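Local coordinates for protein lysyl oxidase (Pichia pastoris, PDB 1W7C) that probably oxidises primary amines, including the side-chain amines of lysyl residues, to aldehydes with the help of copper and a topaquinone cofactor, at residues P128-H133 and D214-D219; F447-L452 and M674-N679. All coordinates share one frame; numbering follows the deposited sequence.

Interaction 1: residues P128-H133 and D214-D219; sequences PFEVGH and DMTGRD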
ATOM      1  N   PRO A 128      31.655  16.760 -22.829  1.00 18.21           N
ATOM      2  CA  PRO A 128      31.735  17.842 -23.821  1.00 19.26           C
ATOM      3  C   PRO A 128      30.689  18.940 -23.604  1.00 19.52           C
ATOM      4  O   PRO A 128      29.551  18.671 -23.201  1.00 18.47           O
ATOM      5  CB  PRO A 128      31.465  17.114 -25.135  1.00 21.98           C
ATOM      6  CG  PRO A 128      31.876  15.731 -24.892  1.00 21.15           C
ATOM      7  CD  PRO A 128      31.466  15.438 -23.471  1.00 19.27           C
ATOM      8  N   PHE A 129      31.053  20.169 -23.957  1.00 19.38           N
ATOM      9  CA  PHE A 129      30.155  21.304 -23.856  1.00 19.92           C
ATOM     10  C   PHE A 129      28.769  21.021 -24.451  1.00 18.77           C
ATOM     11  O   PHE A 129      27.758  21.363 -23.848  1.00 18.44           O
ATOM     12  CB  PHE A 129      30.770  22.519 -24.567  1.00 19.69           C
ATOM     13  CG  PHE A 129      29.897  23.745 -24.501  1.00 20.41           C
ATOM     14  CD1 PHE A 129      29.921  24.566 -23.379  1.00 22.72           C
ATOM     15  CD2 PHE A 129      29.036  24.065 -25.554  1.00 18.71           C
ATOM     16  CE1 PHE A 129      29.128  25.663 -23.309  1.00 22.16           C
ATOM     17  CE2 PHE A 129      28.246  25.182 -25.482  1.00 22.86           C
ATOM     18  CZ  PHE A 129      28.289  25.981 -24.359  1.00 22.13           C
ATOM     19  N   GLU A 130      28.720  20.452 -25.659  1.00 19.20           N
ATOM     20  CA  GLU A 130      27.436  20.249 -26.336  1.00 19.46           C
ATOM     21  C   GLU A 130      26.432  19.452 -25.512  1.00 18.61           C
ATOM     22  O   GLU A 130      25.247  19.709 -25.635  1.00 19.73           O
ATOM     23  CB  GLU A 130      27.575  19.607 -27.708  1.00 20.35           C
ATOM     24  CG  GLU A 130      28.242  20.488 -28.767  1.00 20.24           C
ATOM     25  CD  GLU A 130      27.671  21.904 -28.862  1.00 20.13           C
ATOM     26  OE1 GLU A 130      28.459  22.857 -28.955  1.00 25.77           O
ATOM     27  OE2 GLU A 130      26.429  22.061 -28.903  1.00 22.03           O
ATOM     28  N   VAL A 131      26.915  18.513 -24.698  1.00 17.58           N
ATOM     29  CA  VAL A 131      26.064  17.650 -23.870  1.00 16.79           C
ATOM     30  C   VAL A 131      26.256  17.992 -22.381  1.00 17.32           C
ATOM     31  O   VAL A 131      26.016  17.185 -21.488  1.00 17.84           O
ATOM     32  CB  VAL A 131      26.317  16.143 -24.142  1.00 17.86           C
ATOM     33  CG1 VAL A 131      25.897  15.763 -25.537  1.00 18.53           C
ATOM     34  CG2 VAL A 131      27.753  15.739 -23.881  1.00 19.77           C
ATOM     35  N   GLY A 132      26.651  19.220 -22.131  1.00 16.64           N
ATOM     36  CA  GLY A 132      27.038  19.664 -20.822  1.00 18.22           C
ATOM     37  C   GLY A 132      25.866  19.799 -19.844  1.00 15.77           C
ATOM     38  O   GLY A 132      24.687  19.661 -20.194  1.00 19.04           O
ATOM     39  N   HIS A 133      26.203  20.049 -18.593  1.00 16.71           N
ATOM     40  CA  HIS A 133      25.212  20.336 -17.567  1.00 18.00           C
ATOM     41  C   HIS A 133      24.525  21.657 -17.878  1.00 17.98           C
ATOM     42  O   HIS A 133      25.173  22.649 -18.285  1.00 18.26           O
ATOM     43  CB  HIS A 133      25.891  20.415 -16.208  1.00 18.06           C
ATOM     44  CG  HIS A 133      24.944  20.597 -15.072  1.00 15.99           C
ATOM     45  ND1 HIS A 133      23.953  19.696 -14.782  1.00 19.99           N
ATOM     46  CD2 HIS A 133      24.799  21.611 -14.192  1.00 17.89           C
ATOM     47  CE1 HIS A 133      23.261  20.131 -13.743  1.00 20.44           C
ATOM     48  NE2 HIS A 133      23.727  21.310 -13.396  1.00 19.60           N
ATOM     49  N   ASP A 214      18.385  26.497 -32.440  1.00 21.54           N
ATOM     50  CA  ASP A 214      19.690  25.883 -32.540  1.00 19.67           C
ATOM     51  C   ASP A 214      20.631  26.666 -31.625  1.00 21.99           C
ATOM     52  O   ASP A 214      20.793  27.896 -31.764  1.00 23.28           O
ATOM     53  CB  ASP A 214      20.198  25.949 -33.973  1.00 24.41           C
ATOM     54  CG  ASP A 214      21.484  25.209 -34.147  1.00 29.89           C
ATOM     55  OD1 ASP A 214      22.449  25.562 -33.487  1.00 29.11           O
ATOM     56  OD2 ASP A 214      21.632  24.284 -34.965  1.00 43.27           O
ATOM     57  N   MET A 215      21.213  25.966 -30.659  1.00 20.22           N
ATOM     58  CA  MET A 215      22.135  26.548 -29.680  1.00 20.19           C
ATOM     59  C   MET A 215      23.489  25.834 -29.736  1.00 20.17           C
ATOM     60  O   MET A 215      24.150  25.649 -28.705  1.00 21.11           O
ATOM     61  CB  MET A 215      21.517  26.471 -28.266  1.00 20.29           C
ATOM     62  CG  MET A 215      21.033  25.085 -27.886  1.00 20.35           C
ATOM     63  SD  MET A 215      20.616  24.911 -26.136  1.00 20.37           S
ATOM     64  CE  MET A 215      22.234  25.135 -25.379  1.00 20.06           C
ATOM     65  N   THR A 216      23.930  25.498 -30.950  1.00 21.18           N
ATOM     66  CA  THR A 216      25.199  24.778 -31.139  1.00 21.69           C
ATOM     67  C   THR A 216      26.389  25.698 -30.873  1.00 23.04           C
ATOM     68  O   THR A 216      26.429  26.825 -31.341  1.00 22.23           O
ATOM     69  CB  THR A 216      25.300  24.240 -32.565  1.00 21.68           C
ATOM     70  OG1 THR A 216      24.143  23.442 -32.874  1.00 21.81           O
ATOM     71  CG2 THR A 216      26.512  23.284 -32.725  1.00 25.49           C
ATOM     72  N   GLY A 217      27.343  25.199 -30.099  1.00 19.97           N
ATOM     73  CA  GLY A 217      28.623  25.856 -29.904  1.00 22.86           C
ATOM     74  C   GLY A 217      28.601  26.889 -28.795  1.00 22.09           C
ATOM     75  O   GLY A 217      27.548  27.265 -28.293  1.00 22.55           O
ATOM     76  N   ARG A 218      29.787  27.392 -28.457  1.00 22.19           N
ATOM     77  CA  ARG A 218      29.997  28.305 -27.338  1.00 22.15           C
ATOM     78  C   ARG A 218      29.825  29.778 -27.706  1.00 23.17           C
ATOM     79  O   ARG A 218      29.874  30.621 -26.840  1.00 23.90           O
ATOM     80  CB  ARG A 218      31.409  28.096 -26.778  1.00 24.82           C
ATOM     81  CG  ARG A 218      31.601  26.749 -26.120  1.00 23.90           C
ATOM     82  CD  ARG A 218      32.868  26.655 -25.303  1.00 22.64           C
ATOM     83  NE  ARG A 218      34.082  26.796 -26.115  1.00 24.14           N
ATOM     84  CZ  ARG A 218      35.279  27.042 -25.618  1.00 23.00           C
ATOM     85  NH1 ARG A 218      35.434  27.213 -24.307  1.00 26.40           N
ATOM     86  NH2 ARG A 218      36.335  27.102 -26.419  1.00 23.27           N
ATOM     87  N   ASP A 219      29.655  30.070 -28.997  1.00 22.78           N
ATOM     88  CA  ASP A 219      29.455  31.436 -29.482  1.00 22.68           C
ATOM     89  C   ASP A 219      27.972  31.699 -29.716  1.00 25.11           C
ATOM     90  O   ASP A 219      27.388  31.272 -30.730  1.00 22.85           O
ATOM     91  CB  ASP A 219      30.266  31.627 -30.758  1.00 20.75           C
ATOM     92  CG  ASP A 219      30.149  33.001 -31.341  1.00 25.54           C
ATOM     93  OD1 ASP A 219      29.472  33.880 -30.752  1.00 27.85           O
ATOM     94  OD2 ASP A 219      30.726  33.281 -32.408  1.00 29.33           O
TER
HETATM   95  O   HOH W   1      25.366  23.857 -27.093  1.00 22.30           O
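The loop following strand 209-214 meets a short 3-10 turn at G217 and E130, where a carboxylate receives a backbone N-H. G217 N lies 2.8 Å from E130 OE1, on the syn side of the carboxylate and with a bent N-H...O angle of 132°; its approach to E130 OE2, at 3.5 Å, is a weak second bond. The glutamate chain folds at chi2 (-49°) to bring the carboxylate to the loop. A water lies 2.8 Å from E130 OE2 and 2.7 Å from M215 O, so OE2 is shared among T187 OG1, the water and, weakly, G217 N. Beside it, R218 CG sits 3.6 Å from the centroid of the F129 ring, only 4° off its normal: a CH-pi contact over the face. The loop begins with an Asx turn, D214 OD1 accepting T216 N at 2.9 Å, with T216 OG1 bonding the same oxygen from the same face. Past the ring, the R218 guanidinium bonds G90 O, G92 O and F50 O. The contact thus joins the loop after strand 126-128, of one antiparallel sheet, to the loop after strand 209-214, of another; F129 and R218 both pack on Y88 of strand 82-89, and M215 packs on K138 and K142 of helix 136-150.

Interaction 2: residues F447-L452 and M674-N679; sequences FLDGTL and MLTPFN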
ATOM      1  N   PHE A 447      10.323  -1.292  11.192  1.00 13.33           N
ATOM      2  CA  PHE A 447       9.384  -2.038  12.047  1.00 13.01           C
ATOM      3  C   PHE A 447      10.111  -2.894  13.081  1.00 14.08           C
ATOM      4  O   PHE A 447      11.293  -3.261  12.907  1.00 13.32           O
ATOM      5  CB  PHE A 447       8.530  -2.939  11.179  1.00 13.75           C
ATOM      6  CG  PHE A 447       7.581  -2.207  10.235  1.00 12.19           C
ATOM      7  CD1 PHE A 447       6.237  -2.068  10.550  1.00 12.66           C
ATOM      8  CD2 PHE A 447       8.043  -1.676   9.032  1.00 13.64           C
ATOM      9  CE1 PHE A 447       5.369  -1.450   9.661  1.00 13.06           C
ATOM     10  CE2 PHE A 447       7.186  -1.066   8.156  1.00 15.26           C
ATOM     11  CZ  PHE A 447       5.835  -0.951   8.479  1.00 12.92           C
ATOM     12  N   LEU A 448       9.396  -3.299  14.122  1.00 13.99           N
ATOM     13  CA  LEU A 448      10.010  -4.007  15.259  1.00 14.10           C
ATOM     14  C   LEU A 448      10.571  -5.412  14.855  1.00 13.19           C
ATOM     15  O   LEU A 448      11.432  -5.916  15.582  1.00 14.85           O
ATOM     16  CB  LEU A 448       9.014  -4.175  16.381  1.00 14.45           C
ATOM     17  CG  LEU A 448       8.660  -2.913  17.133  1.00 14.52           C
ATOM     18  CD1 LEU A 448       7.558  -3.227  18.168  1.00 16.45           C
ATOM     19  CD2 LEU A 448       9.851  -2.285  17.862  1.00 16.30           C
ATOM     20  N   ASP A 449      10.068  -6.031  13.795  1.00 14.25           N
ATOM     21  CA  ASP A 449      10.480  -7.373  13.444  1.00 14.59           C
ATOM     22  C   ASP A 449      11.743  -7.419  12.576  1.00 14.21           C
ATOM     23  O   ASP A 449      12.240  -8.519  12.308  1.00 14.82           O
ATOM     24  CB  ASP A 449       9.381  -8.084  12.663  1.00 14.57           C
ATOM     25  CG  ASP A 449       9.142  -7.458  11.313  1.00 14.47           C
ATOM     26  OD1 ASP A 449       9.186  -8.180  10.275  1.00 15.63           O
ATOM     27  OD2 ASP A 449       8.963  -6.212  11.256  1.00 13.79           O
ATOM     28  N   GLY A 450      12.192  -6.266  12.058  1.00 13.93           N
ATOM     29  CA  GLY A 450      13.272  -6.224  11.095  1.00 14.58           C
ATOM     30  C   GLY A 450      12.845  -5.903   9.654  1.00 13.79           C
ATOM     31  O   GLY A 450      13.662  -5.961   8.730  1.00 13.81           O
ATOM     32  N   THR A 451      11.568  -5.523   9.463  1.00 12.65           N
ATOM     33  CA  THR A 451      11.098  -5.090   8.132  1.00 12.30           C
ATOM     34  C   THR A 451      11.362  -3.617   7.958  1.00 12.11           C
ATOM     35  O   THR A 451      11.211  -2.870   8.907  1.00 13.07           O
ATOM     36  CB  THR A 451       9.598  -5.374   8.001  1.00 13.40           C
ATOM     37  OG1 THR A 451       9.388  -6.798   8.003  1.00 14.23           O
ATOM     38  CG2 THR A 451       8.950  -4.824   6.728  1.00 14.21           C
ATOM     39  N   LEU A 452      11.691  -3.186   6.757  1.00 13.00           N
ATOM     40  CA  LEU A 452      11.820  -1.788   6.383  1.00 13.79           C
ATOM     41  C   LEU A 452      10.945  -1.537   5.145  1.00 12.66           C
ATOM     42  O   LEU A 452      10.945  -2.334   4.227  1.00 15.38           O
ATOM     43  CB  LEU A 452      13.300  -1.495   6.021  0.70 17.67           C
ATOM     44  CG  LEU A 452      13.681  -0.198   5.289  0.70 16.80           C
ATOM     45  CD1 LEU A 452      13.233   1.021   6.085  0.70 14.95           C
ATOM     46  CD2 LEU A 452      15.215  -0.186   5.058  0.70 26.83           C
ATOM     47  N   MET A 674       8.795  -3.167   0.350  1.00 13.11           N
ATOM     48  CA  MET A 674       9.266  -3.604   1.660  1.00 12.38           C
ATOM     49  C   MET A 674      10.433  -4.603   1.476  1.00 13.37           C
ATOM     50  O   MET A 674      10.507  -5.339   0.519  1.00 12.71           O
ATOM     51  CB  MET A 674       8.166  -4.284   2.481  1.00 13.63           C
ATOM     52  CG  MET A 674       7.263  -3.335   3.220  1.00 16.16           C
ATOM     53  SD  MET A 674       5.974  -4.189   4.090  1.00 19.38           S
ATOM     54  CE  MET A 674       5.535  -3.076   5.202  1.00 22.90           C
ATOM     55  N   LEU A 675      11.289  -4.579   2.508  1.00 12.77           N
ATOM     56  CA  LEU A 675      12.338  -5.563   2.698  1.00 13.25           C
ATOM     57  C   LEU A 675      11.987  -6.242   4.014  1.00 12.42           C
ATOM     58  O   LEU A 675      12.050  -5.635   5.075  1.00 13.40           O
ATOM     59  CB  LEU A 675      13.703  -4.872   2.816  1.00 12.72           C
ATOM     60  CG  LEU A 675      14.061  -3.962   1.629  1.00 13.46           C
ATOM     61  CD1 LEU A 675      15.420  -3.344   1.881  1.00 15.84           C
ATOM     62  CD2 LEU A 675      14.017  -4.676   0.287  1.00 13.46           C
ATOM     63  N   THR A 676      11.627  -7.521   3.906  1.00 11.93           N
ATOM     64  CA  THR A 676      11.099  -8.238   5.068  1.00 13.39           C
ATOM     65  C   THR A 676      11.841  -9.543   5.318  1.00 12.48           C
ATOM     66  O   THR A 676      12.176 -10.261   4.382  1.00 13.33           O
ATOM     67  CB  THR A 676       9.561  -8.399   4.983  1.00 15.32           C
ATOM     68  OG1 THR A 676       9.031  -8.837   6.258  1.00 16.12           O
ATOM     69  CG2 THR A 676       9.139  -9.414   3.977  1.00 15.81           C
ATOM     70  N   PRO A 677      12.159  -9.857   6.581  1.00 13.30           N
ATOM     71  CA  PRO A 677      12.861 -11.108   6.846  1.00 14.48           C
ATOM     72  C   PRO A 677      12.097 -12.326   6.354  1.00 13.81           C
ATOM     73  O   PRO A 677      10.867 -12.380   6.500  1.00 15.18           O
ATOM     74  CB  PRO A 677      12.943 -11.140   8.367  0.50 21.75           C
ATOM     75  CG  PRO A 677      12.823  -9.776   8.787  0.50 12.56           C
ATOM     76  CD  PRO A 677      11.929  -9.085   7.811  0.50 11.92           C
ATOM     77  N   PHE A 678      12.819 -13.300   5.795  1.00 13.69           N
ATOM     78  CA  PHE A 678      12.252 -14.528   5.272  1.00 13.49           C
ATOM     79  C   PHE A 678      13.204 -15.657   5.599  1.00 14.47           C
ATOM     80  O   PHE A 678      14.241 -15.803   4.983  1.00 15.36           O
ATOM     81  CB  PHE A 678      12.059 -14.355   3.777  1.00 13.94           C
ATOM     82  CG  PHE A 678      11.293 -15.453   3.099  1.00 14.35           C
ATOM     83  CD1 PHE A 678       9.966 -15.258   2.768  1.00 16.59           C
ATOM     84  CD2 PHE A 678      11.875 -16.683   2.788  1.00 16.95           C
ATOM     85  CE1 PHE A 678       9.240 -16.245   2.160  1.00 18.54           C
ATOM     86  CE2 PHE A 678      11.124 -17.687   2.142  1.00 17.31           C
ATOM     87  CZ  PHE A 678       9.812 -17.444   1.837  1.00 17.67           C
ATOM     88  N   ASN A 679      12.873 -16.399   6.650  1.00 13.93           N
ATOM     89  CA  ASN A 679      13.791 -17.407   7.187  1.00 15.23           C
ATOM     90  C   ASN A 679      15.122 -16.837   7.672  1.00 14.91           C
ATOM     91  O   ASN A 679      16.099 -17.543   7.813  1.00 16.50           O
ATOM     92  CB  ASN A 679      13.985 -18.548   6.167  1.00 15.09           C
ATOM     93  CG  ASN A 679      12.715 -19.283   5.907  1.00 14.88           C
ATOM     94  OD1 ASN A 679      11.853 -19.412   6.778  1.00 15.61           O
ATOM     95  ND2 ASN A 679      12.601 -19.814   4.703  1.00 16.12           N
TER
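T451 OG1 is gripped from two directions: it gives its proton to D449 OD1 at 2.7 Å, on that oxygen's syn lone pair, and is hydrogen-bonded to T676 OG1, also at 2.7 Å. The two threonine side chains lie side by side, pointing the same way, although T676 turns its OG1 anti to the backbone N (chi1 -167°) while T451 turns its CG2 there. D449 belongs to the type I turn F447-G450, which with positive-phi G450 and the F447 N to T451 O bond fits a G1-bulge hairpin between strands 440-446 and 452-458. The next residue, L452, forms an antiparallel hydrogen-bonded pair with L675, through L452 N to L675 O at 3.0 Å and L675 N to L452 O at 2.8 Å. Farther along, P677 has no N-H to offer; its CD packs 3.4 Å from T451 OG1, and G450 O bonds Y572 OH instead. M674 stretches its CE to F447 CZ, 3.9 Å away, the two side chains crossing at about a right angle. N659 ND2 of the second subunit also bonds D449 OD1, so a buried run of polar bonds reaches from T676 through T451 and D449 to the other subunit, and probably helps to fix how the D449 carboxylate is turned.

In the fold
Interactions 1 and 2 lie on opposite sides of the chain's centre, with their own centres 48 Å apart and their nearest atoms about 29 Å apart, so neither touches the other. Interaction 1 joins loops of the smaller sheets away from the annotated sites, and the R218 side chain is about 10 Å from an N-acetylglucosamine of a glycan attached to the protein. Interaction 2 lies in the enzyme domain: the L675 side chain is about 4 Å from that of the calcium-binding residue L498 and about 11 Å from the calcium ion itself. Its hairpin also continues strand 440-446, which starts just after the topaquinone at position 438.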